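Local coordinates for uncharacterized protein DUF1344 (Bacteroides vulgatus ATCC 8482, PDB 3K6O) that is of unknown function but belongs to the NigD-like family, pairing an N-terminal OB domain with a C-terminal beta-sandwich domain, at residues M19-A30 with L33-W42; P132-E140 with A150-N158. All blocks are in the same frame, centred on the assembly; numbering follows the deposited sequence.

Contact 1 and contact 2 are both antiparallel hairpin pairings, and they follow one another in series: residues 19-42 close the first before residues 132-158 open the second. Their centres lie about 29 Å apart, with nearest atoms about 13 Å apart, so they do not touch. They stand on opposite sides of the chain's centre, contact 1 in the NigD-like OB domain range and contact 2 in the beta-sandwich range. The long, broken strand 75-93 connects them: it pairs in parallel with strand 40-43, part of contact 1, and with strand 133-139 in contact 2. Both hairpins are thus tied to one strand that runs from one domain range into the other.

Contact 1. Residues M19-A30 with L33-W42; sequences MATVEKQPQYDA and LVLDNGEKLW
Leu33 CD2 meets Val22 CG2 at 3.8 Å, two methyl bumps of a non-hydrogen-bonded antiparallel pair, and Leu33 CB settles beside the small methyl of Ala20. Leu33 carries CG anti to its carbonyl carbon (chi1 -58°), which directs the branched end toward Val22. The neighbouring pair, Thr21 with Val34, is the hydrogen-bonded one: Thr21 N reaches Val34 O at 3.0 Å and Val34 N reaches Thr21 O at 2.8 Å. On the Thr21 and Val34 face, Val34 CG2 lodges against the aliphatic stem of Glu23, 3.6 Å from its CG, where the bend at chi2 (-66°) turns the carboxylate off the line of the stem. Past the paired strands, Leu35 CD2 lies 3.4 Å from Met19 O.

Two waters extend the pairing. One takes the N-H of Asp36 and donates to Met19 O; the other donates to Val34 O and Asp36 OD1 and accepts from Thr21 OG1. The second carboxylate oxygen of Asp36 is held by a salt bridge to Arg58.

At the other end, Trp42 reaches into the bend of 25-30 with its six-membered ring. Ala30 CB sits 3.9 Å from Trp42 CH2, and Tyr28 CB approaches the same atom, so two CB bumps rest against the indole corner. The edge of Trp42 is turned toward the face of Tyr28 in an offset edge-to-face pair, centroids 6.0 Å apart and planes at 60°, while Gln27 CG lies over the centre of one Tyr28 face. Phe73 meets both rings and completes an aromatic cluster.

The 35-38 chain reverses through a type I turn, and Asn37 OD1 takes Glu39 N in an Asx turn. Strands 16-23, 32-34 and 40-43 form an antiparallel meander, consistent with the first strands of an OB fold.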
loop_
_atom_site.group_PDB
_atom_site.type_symbol
_atom_site.label_atom_id
_atom_site.label_comp_id
_atom_site.label_asym_id
_atom_site.label_seq_id
_atom_site.Cartn_x
_atom_site.Cartn_y
_atom_site.Cartn_z
HETATM N N MSE A 19 -1.793 -3.372 -8.000
HETATM C CA MSE A 19 -0.502 -3.230 -7.351
HETATM C C MSE A 19 0.458 -4.327 -7.798
HETATM O O MSE A 19 0.044 -5.423 -8.217
HETATM C CB MSE A 19 -0.655 -3.317 -5.836
HETATM C CG MSE A 19 -1.556 -2.258 -5.218
HETATM SE SE MSE A 19 -0.658 -0.547 -5.137
HETATM C CE MSE A 19 1.013 -0.943 -4.492
ATOM N N ALA A 20 1.744 -4.021 -7.711
ATOM C CA ALA A 20 2.767 -5.008 -7.871
ATOM C C ALA A 20 4.049 -4.555 -7.206
ATOM O O ALA A 20 4.252 -3.380 -6.929
ATOM C CB ALA A 20 2.999 -5.305 -9.374
ATOM N N THR A 21 4.922 -5.501 -6.938
ATOM C CA THR A 21 6.221 -5.194 -6.396
ATOM C C THR A 21 7.234 -5.686 -7.386
ATOM O O THR A 21 7.135 -6.786 -7.884
ATOM C CB THR A 21 6.452 -5.873 -5.020
ATOM O OG1 THR A 21 5.345 -5.598 -4.141
ATOM C CG2 THR A 21 7.748 -5.335 -4.352
ATOM N N VAL A 22 8.188 -4.837 -7.691
ATOM C CA VAL A 22 9.287 -5.174 -8.562
ATOM C C VAL A 22 10.220 -6.135 -7.830
ATOM O O VAL A 22 10.517 -5.963 -6.652
ATOM C CB VAL A 22 10.062 -3.892 -8.964
ATOM C CG1 VAL A 22 11.281 -4.231 -9.854
ATOM C CG2 VAL A 22 9.140 -2.886 -9.652
ATOM N N GLU A 23 10.694 -7.155 -8.526
ATOM C CA GLU A 23 11.727 -8.000 -7.978
ATOM C C GLU A 23 12.734 -8.298 -9.059
ATOM O O GLU A 23 12.483 -8.053 -10.221
ATOM C CB GLU A 23 11.119 -9.255 -7.361
ATOM C CG GLU A 23 10.137 -8.978 -6.220
ATOM C CD GLU A 23 10.787 -8.362 -4.954
ATOM O OE1 GLU A 23 12.030 -8.233 -4.852
ATOM O OE2 GLU A 23 10.028 -7.980 -4.053
ATOM N N LYS A 24 13.900 -8.767 -8.634
ATOM C CA LYS A 24 14.997 -9.135 -9.511
ATOM C C LYS A 24 15.715 -10.360 -8.966
ATOM O O LYS A 24 15.800 -10.548 -7.771
ATOM C CB LYS A 24 16.016 -8.003 -9.646
ATOM C CG LYS A 24 15.453 -6.746 -10.226
ATOM C CD LYS A 24 16.506 -5.670 -10.441
ATOM C CE LYS A 24 17.214 -5.806 -11.723
ATOM N NZ LYS A 24 18.144 -4.660 -11.917
ATOM N N GLN A 25 16.218 -11.192 -9.858
ATOM C CA GLN A 25 17.116 -12.267 -9.483
ATOM C C GLN A 25 18.236 -12.324 -10.509
ATOM O O GLN A 25 18.023 -11.983 -11.670
ATOM C CB GLN A 25 16.387 -13.611 -9.394
ATOM C CG GLN A 25 15.417 -13.686 -8.230
ATOM C CD GLN A 25 14.719 -15.017 -8.187
ATOM O OE1 GLN A 25 13.554 -15.147 -8.575
ATOM N NE2 GLN A 25 15.446 -16.033 -7.779
ATOM N N PRO A 26 19.440 -12.744 -10.068
ATOM C CA PRO A 26 20.680 -12.708 -10.868
ATOM C C PRO A 26 20.579 -13.426 -12.192
ATOM O O PRO A 26 21.197 -13.001 -13.154
ATOM C CB PRO A 26 21.718 -13.417 -9.971
ATOM C CG PRO A 26 21.213 -13.279 -8.619
ATOM C CD PRO A 26 19.703 -13.160 -8.677
ATOM N N GLN A 27 19.816 -14.510 -12.240
ATOM C CA GLN A 27 19.785 -15.342 -13.453
ATOM C C GLN A 27 18.947 -14.712 -14.593
ATOM O O GLN A 27 19.030 -15.158 -15.725
ATOM C CB GLN A 27 19.266 -16.739 -13.129
ATOM C CG GLN A 27 17.793 -16.760 -12.757
ATOM C CD GLN A 27 17.558 -16.883 -11.305
ATOM O OE1 GLN A 27 18.283 -16.306 -10.463
ATOM N NE2 GLN A 27 16.523 -17.631 -10.970
ATOM N N TYR A 28 18.135 -13.703 -14.274
ATOM C CA TYR A 28 17.330 -12.990 -15.284
ATOM C C TYR A 28 18.015 -11.674 -15.679
ATOM O O TYR A 28 18.834 -11.156 -14.922
ATOM C CB TYR A 28 15.900 -12.725 -14.773
ATOM C CG TYR A 28 15.209 -13.974 -14.234
ATOM C CD1 TYR A 28 15.101 -15.121 -15.007
ATOM C CD2 TYR A 28 14.737 -14.027 -12.945
ATOM C CE1 TYR A 28 14.509 -16.264 -14.511
ATOM C CE2 TYR A 28 14.132 -15.187 -12.442
ATOM C CZ TYR A 28 14.038 -16.283 -13.238
ATOM O OH TYR A 28 13.454 -17.408 -12.760
ATOM N N ASP A 29 17.668 -11.120 -16.839
ATOM C CA ASP A 29 18.326 -9.890 -17.299
ATOM C C ASP A 29 17.407 -8.639 -17.306
ATOM O O ASP A 29 17.722 -7.647 -17.931
ATOM C CB ASP A 29 18.996 -10.124 -18.661
ATOM C CG ASP A 29 18.004 -10.277 -19.820
ATOM O OD1 ASP A 29 16.793 -10.419 -19.612
ATOM O OD2 ASP A 29 18.474 -10.290 -20.963
ATOM N N ALA A 30 16.286 -8.715 -16.587
ATOM C CA ALA A 30 15.333 -7.629 -16.490
ATOM C C ALA A 30 14.564 -7.751 -15.144
ATOM O O ALA A 30 14.409 -8.837 -14.604
ATOM C CB ALA A 30 14.361 -7.644 -17.700
ATOM N N LEU A 33 7.709 -8.340 -12.225
ATOM C CA LEU A 33 6.703 -7.847 -11.312
ATOM C C LEU A 33 6.090 -9.024 -10.552
ATOM O O LEU A 33 5.937 -10.116 -11.118
ATOM C CB LEU A 33 5.640 -7.106 -12.067
ATOM C CG LEU A 33 6.163 -5.933 -12.872
ATOM C CD1 LEU A 33 5.000 -5.323 -13.617
ATOM C CD2 LEU A 33 6.876 -4.921 -11.967
ATOM N N VAL A 34 5.781 -8.814 -9.274
ATOM C CA VAL A 34 5.104 -9.827 -8.471
ATOM C C VAL A 34 3.794 -9.230 -8.014
ATOM O O VAL A 34 3.790 -8.205 -7.354
ATOM C CB VAL A 34 5.974 -10.247 -7.269
ATOM C CG1 VAL A 34 5.270 -11.316 -6.373
ATOM C CG2 VAL A 34 7.372 -10.731 -7.780
ATOM N N LEU A 35 2.678 -9.841 -8.396
ATOM C CA LEU A 35 1.362 -9.422 -7.906
ATOM C C LEU A 35 1.244 -9.789 -6.425
ATOM O O LEU A 35 2.038 -10.586 -5.913
ATOM C CB LEU A 35 0.239 -10.092 -8.720
ATOM C CG LEU A 35 0.063 -9.662 -10.164
ATOM C CD1 LEU A 35 -1.079 -10.476 -10.868
ATOM C CD2 LEU A 35 -0.200 -8.143 -10.212
ATOM N N ASP A 36 0.284 -9.201 -5.727
ATOM C CA ASP A 36 0.182 -9.427 -4.285
ATOM C C ASP A 36 -0.279 -10.882 -3.995
ATOM O O ASP A 36 -0.027 -11.411 -2.920
ATOM C CB ASP A 36 -0.743 -8.393 -3.617
ATOM C CG ASP A 36 -0.084 -7.025 -3.468
ATOM O OD1 ASP A 36 1.150 -6.963 -3.655
ATOM O OD2 ASP A 36 -0.773 -6.011 -3.159
ATOM N N ASN A 37 -0.944 -11.520 -4.941
ATOM C CA ASN A 37 -1.259 -12.953 -4.817
ATOM C C ASN A 37 -0.071 -13.860 -5.091
ATOM O O ASN A 37 -0.237 -15.108 -5.193
ATOM C CB ASN A 37 -2.409 -13.349 -5.726
ATOM C CG ASN A 37 -2.048 -13.366 -7.173
ATOM O OD1 ASN A 37 -0.913 -13.089 -7.576
ATOM N ND2 ASN A 37 -3.036 -13.679 -7.992
ATOM N N GLY A 38 1.112 -13.258 -5.256
ATOM C CA GLY A 38 2.336 -14.054 -5.463
ATOM C C GLY A 38 2.652 -14.505 -6.879
ATOM O O GLY A 38 3.708 -15.109 -7.129
ATOM N N GLU A 39 1.790 -14.217 -7.842
ATOM C CA GLU A 39 2.129 -14.565 -9.214
ATOM C C GLU A 39 3.180 -13.624 -9.792
ATOM O O GLU A 39 3.106 -12.421 -9.613
ATOM C CB GLU A 39 0.903 -14.536 -10.106
ATOM C CG GLU A 39 -0.099 -15.606 -9.735
ATOM C CD GLU A 39 -1.269 -15.624 -10.684
ATOM O OE1 GLU A 39 -1.727 -14.528 -11.096
ATOM O OE2 GLU A 39 -1.687 -16.735 -11.051
ATOM N N LYS A 40 4.142 -14.196 -10.510
ATOM C CA LYS A 40 5.239 -13.450 -11.074
ATOM C C LYS A 40 4.942 -13.213 -12.537
ATOM O O LYS A 40 4.609 -14.159 -13.274
ATOM C CB LYS A 40 6.533 -14.231 -10.959
ATOM C CG LYS A 40 6.975 -14.592 -9.530
ATOM C CD LYS A 40 8.339 -15.271 -9.603
ATOM C CE LYS A 40 8.416 -16.536 -8.732
ATOM N NZ LYS A 40 8.198 -16.224 -7.257
ATOM N N LEU A 41 5.110 -11.967 -12.956
ATOM C CA LEU A 41 4.806 -11.544 -14.317
ATOM C C LEU A 41 6.079 -11.169 -15.047
ATOM O O LEU A 41 6.879 -10.368 -14.526
ATOM C CB LEU A 41 3.857 -10.340 -14.278
ATOM C CG LEU A 41 2.564 -10.488 -13.460
ATOM C CD1 LEU A 41 1.727 -9.210 -13.537
ATOM C CD2 LEU A 41 1.768 -11.696 -13.922
ATOM N N TRP A 42 6.283 -11.764 -16.230
ATOM C CA TRP A 42 7.360 -11.376 -17.081
ATOM C C TRP A 42 6.944 -10.316 -18.113
ATOM O O TRP A 42 5.973 -10.515 -18.890
ATOM C CB TRP A 42 7.932 -12.594 -17.807
ATOM C CG TRP A 42 9.187 -12.250 -18.545
ATOM C CD1 TRP A 42 9.336 -12.080 -19.884
ATOM C CD2 TRP A 42 10.471 -11.984 -17.960
ATOM N NE1 TRP A 42 10.636 -11.747 -20.179
ATOM C CE2 TRP A 42 11.355 -11.681 -19.014
ATOM C CE3 TRP A 42 10.956 -11.982 -16.638
ATOM C CZ2 TRP A 42 12.701 -11.358 -18.798
ATOM C CZ3 TRP A 42 12.296 -11.660 -16.415
ATOM C CH2 TRP A 42 13.151 -11.358 -17.490
HETATM O O HOH W 1 -1.630 -7.253 -6.956
HETATM O O HOH W 2 3.425 -7.872 -4.573
#

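Contact 2. Residues P132-E140 with A150-N158; sequences PILNLVVNE and AHLELRYNN
The Tyr156 ring lies alongside Pro132, pointing the same way, with CE1 3.7 Å from Pro132 CB; Asn158 N stands above one face of the ring, offset toward its rim, and the hydroxyl is hydrogen-bonded to Asn125. The second flat group, the Arg155 guanidinium, takes the Glu153 carboxylate at its own edge, in the guanidinium plane: NE and NH2 both grip OE1 side-on, NH2 at 2.8 Å in a salt bridge. Glu153 OE2 takes Asn139 ND2 across the strands at 2.9 Å, from above the carboxylate plane, although OE2 lies in the amide plane of Asn139. Asn139 CG, anti to its backbone N (chi1 -168°), is thereby brought to the acid. With an alanine in place of the Glu153 acid, ND2 of Asn139 would probably lose its acceptor across the strands, and NE and NH2 of Arg155 would probably lose theirs.

Six backbone bonds link Ile133, Asn135 and Val137 to Asn157, Arg155 and Glu153. On the face that carries Tyr156, Leu136 CD1 touches Leu152 CB at 3.8 Å and Leu154 CD2 at 3.9 Å, while Leu134 CD1 packs on Tyr156 CB.

The strand axes run at 145°, a twisted antiparallel hairpin. Strand 75-93 pairs in parallel with 133-139, strand 186-191 does so with 149-157, and Leu134 and Leu136 pack on Phe122 and Leu118, respectively, of strand 117-125.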
loop_
_atom_site.group_PDB
_atom_site.type_symbol
_atom_site.label_atom_id
_atom_site.label_comp_id
_atom_site.label_asym_id
_atom_site.label_seq_id
_atom_site.Cartn_x
_atom_site.Cartn_y
_atom_site.Cartn_z
ATOM N N PRO A 132 2.532 16.756 3.459
ATOM C CA PRO A 132 1.914 15.988 4.556
ATOM C C PRO A 132 2.446 14.570 4.756
ATOM O O PRO A 132 2.923 13.936 3.806
ATOM C CB PRO A 132 0.428 15.909 4.146
ATOM C CG PRO A 132 0.218 17.001 3.221
ATOM C CD PRO A 132 1.519 17.125 2.452
ATOM N N ILE A 133 2.292 14.085 5.997
ATOM C CA ILE A 133 2.708 12.730 6.401
ATOM C C ILE A 133 1.500 11.866 6.805
ATOM O O ILE A 133 0.596 12.315 7.533
ATOM C CB ILE A 133 3.739 12.768 7.594
ATOM C CG1 ILE A 133 3.197 13.496 8.836
ATOM C CG2 ILE A 133 5.011 13.465 7.176
ATOM C CD1 ILE A 133 4.159 13.434 10.060
ATOM N N LEU A 134 1.459 10.666 6.259
ATOM C CA LEU A 134 0.609 9.599 6.745
ATOM C C LEU A 134 1.495 8.463 7.313
ATOM O O LEU A 134 2.252 7.832 6.572
ATOM C CB LEU A 134 -0.273 9.066 5.620
ATOM C CG LEU A 134 -1.350 8.058 6.066
ATOM C CD1 LEU A 134 -2.446 8.718 6.936
ATOM C CD2 LEU A 134 -1.976 7.338 4.886
ATOM N N ASN A 135 1.366 8.178 8.611
ATOM C CA ASN A 135 2.079 7.052 9.223
ATOM C C ASN A 135 1.149 5.931 9.748
ATOM O O ASN A 135 -0.030 6.145 10.082
ATOM C CB ASN A 135 2.922 7.551 10.390
ATOM C CG ASN A 135 4.141 8.323 9.963
ATOM O OD1 ASN A 135 4.221 9.563 10.130
ATOM N ND2 ASN A 135 5.096 7.629 9.448
ATOM N N LEU A 136 1.707 4.749 9.828
ATOM C CA LEU A 136 1.072 3.571 10.430
ATOM C C LEU A 136 1.896 3.214 11.641
ATOM O O LEU A 136 3.082 2.889 11.525
ATOM C CB LEU A 136 1.074 2.387 9.468
ATOM C CG LEU A 136 0.279 1.142 9.896
ATOM C CD1 LEU A 136 -1.204 1.474 10.067
ATOM C CD2 LEU A 136 0.484 0.021 8.895
ATOM N N VAL A 137 1.292 3.347 12.820
ATOM C CA VAL A 137 2.060 3.314 14.023
ATOM C C VAL A 137 1.607 2.210 14.930
ATOM O O VAL A 137 0.446 1.828 14.920
ATOM C CB VAL A 137 1.937 4.661 14.735
ATOM C CG1 VAL A 137 2.175 5.821 13.718
ATOM C CG2 VAL A 137 0.581 4.751 15.413
ATOM N N VAL A 138 2.530 1.716 15.739
ATOM C CA VAL A 138 2.202 0.951 16.941
ATOM C C VAL A 138 2.125 1.874 18.135
ATOM O O VAL A 138 3.098 2.554 18.453
ATOM C CB VAL A 138 3.262 -0.122 17.217
ATOM C CG1 VAL A 138 2.904 -1.006 18.504
ATOM C CG2 VAL A 138 3.468 -0.983 15.962
ATOM N N ASN A 139 0.974 1.905 18.792
ATOM C CA ASN A 139 0.770 2.810 19.908
ATOM C C ASN A 139 1.378 2.203 21.159
ATOM O O ASN A 139 0.825 1.246 21.718
ATOM C CB ASN A 139 -0.726 3.054 20.119
ATOM C CG ASN A 139 -1.010 4.216 21.095
ATOM O OD1 ASN A 139 -0.193 4.468 21.948
ATOM N ND2 ASN A 139 -2.186 4.885 20.989
ATOM N N GLU A 140 2.500 2.759 21.605
ATOM C CA GLU A 140 3.231 2.213 22.727
ATOM C C GLU A 140 2.761 2.781 24.072
ATOM O O GLU A 140 3.381 2.488 25.105
ATOM C CB GLU A 140 4.733 2.440 22.531
ATOM C CG GLU A 140 5.280 1.743 21.255
ATOM C CD GLU A 140 6.698 2.130 20.902
ATOM O OE1 GLU A 140 7.219 3.030 21.548
ATOM O OE2 GLU A 140 7.309 1.524 19.990
ATOM N N ALA A 150 -3.618 -7.862 15.556
ATOM C CA ALA A 150 -2.672 -6.777 15.533
ATOM C C ALA A 150 -3.460 -5.479 15.653
ATOM O O ALA A 150 -4.443 -5.311 14.960
ATOM C CB ALA A 150 -1.903 -6.789 14.207
ATOM N N HIS A 151 -2.994 -4.559 16.495
ATOM C CA HIS A 151 -3.564 -3.235 16.614
ATOM C C HIS A 151 -2.576 -2.116 16.207
ATOM O O HIS A 151 -1.537 -1.908 16.852
ATOM C CB HIS A 151 -4.037 -3.018 18.049
ATOM C CG HIS A 151 -5.053 -4.015 18.498
ATOM N ND1 HIS A 151 -6.403 -3.730 18.566
ATOM C CD2 HIS A 151 -4.918 -5.306 18.897
ATOM C CE1 HIS A 151 -7.049 -4.796 19.003
ATOM N NE2 HIS A 151 -6.177 -5.766 19.209
ATOM N N LEU A 152 -2.923 -1.421 15.126
ATOM C CA LEU A 152 -2.124 -0.341 14.524
ATOM C C LEU A 152 -2.997 0.899 14.351
ATOM O O LEU A 152 -4.268 0.814 14.339
ATOM C CB LEU A 152 -1.586 -0.777 13.150
ATOM C CG LEU A 152 -0.707 -2.005 13.153
ATOM C CD1 LEU A 152 -0.345 -2.485 11.717
ATOM C CD2 LEU A 152 0.527 -1.853 14.050
ATOM N N GLU A 153 -2.349 2.053 14.169
ATOM C CA GLU A 153 -3.118 3.267 13.937
ATOM C C GLU A 153 -2.544 4.032 12.791
ATOM O O GLU A 153 -1.334 4.118 12.638
ATOM C CB GLU A 153 -3.175 4.149 15.198
ATOM C CG GLU A 153 -3.481 3.399 16.507
ATOM C CD GLU A 153 -3.640 4.343 17.716
ATOM O OE1 GLU A 153 -3.553 5.582 17.500
ATOM O OE2 GLU A 153 -3.826 3.835 18.856
ATOM N N LEU A 154 -3.418 4.585 11.971
ATOM C CA LEU A 154 -2.992 5.479 10.921
ATOM C C LEU A 154 -3.086 6.891 11.477
ATOM O O LEU A 154 -4.112 7.269 12.009
ATOM C CB LEU A 154 -3.884 5.393 9.689
ATOM C CG LEU A 154 -3.650 4.421 8.540
ATOM C CD1 LEU A 154 -4.764 4.747 7.512
ATOM C CD2 LEU A 154 -2.250 4.504 7.926
ATOM N N ARG A 155 -2.010 7.647 11.336
ATOM C CA ARG A 155 -1.902 8.981 11.873
ATOM C C ARG A 155 -1.554 9.932 10.725
ATOM O O ARG A 155 -0.515 9.767 10.079
ATOM C CB ARG A 155 -0.818 8.991 12.959
ATOM C CG ARG A 155 -1.125 8.095 14.157
ATOM C CD ARG A 155 -2.406 8.589 14.843
ATOM N NE ARG A 155 -2.622 8.048 16.198
ATOM C CZ ARG A 155 -2.383 8.685 17.340
ATOM N NH1 ARG A 155 -1.895 9.923 17.377
ATOM N NH2 ARG A 155 -2.695 8.090 18.471
ATOM N N TYR A 156 -2.416 10.918 10.481
ATOM C CA TYR A 156 -2.182 11.928 9.445
ATOM C C TYR A 156 -1.743 13.256 10.059
ATOM O O TYR A 156 -2.276 13.691 11.081
ATOM C CB TYR A 156 -3.458 12.152 8.613
ATOM C CG TYR A 156 -3.353 13.217 7.523
ATOM C CD1 TYR A 156 -2.503 13.056 6.455
ATOM C CD2 TYR A 156 -4.112 14.397 7.582
ATOM C CE1 TYR A 156 -2.431 13.995 5.443
ATOM C CE2 TYR A 156 -4.026 15.351 6.593
ATOM C CZ TYR A 156 -3.182 15.133 5.519
ATOM O OH TYR A 156 -3.059 16.059 4.534
ATOM N N ASN A 157 -0.763 13.893 9.426
ATOM C CA ASN A 157 -0.354 15.231 9.812
ATOM C C ASN A 157 -0.185 16.049 8.535
ATOM O O ASN A 157 0.603 15.680 7.675
ATOM C CB ASN A 157 0.934 15.215 10.638
ATOM C CG ASN A 157 1.095 16.459 11.483
ATOM O OD1 ASN A 157 0.486 17.505 11.208
ATOM N ND2 ASN A 157 1.900 16.359 12.539
ATOM N N ASN A 158 -0.946 17.138 8.399
ATOM C CA ASN A 158 -0.829 17.979 7.197
ATOM C C ASN A 158 0.330 18.952 7.273
ATOM O O ASN A 158 0.664 19.614 6.279
ATOM C CB ASN A 158 -2.134 18.686 6.856
ATOM C CG ASN A 158 -2.550 19.700 7.885
ATOM O OD1 ASN A 158 -1.762 20.130 8.727
ATOM N ND2 ASN A 158 -3.810 20.082 7.833
HETATM O O HOH W 3 -1.263 0.131 18.471
#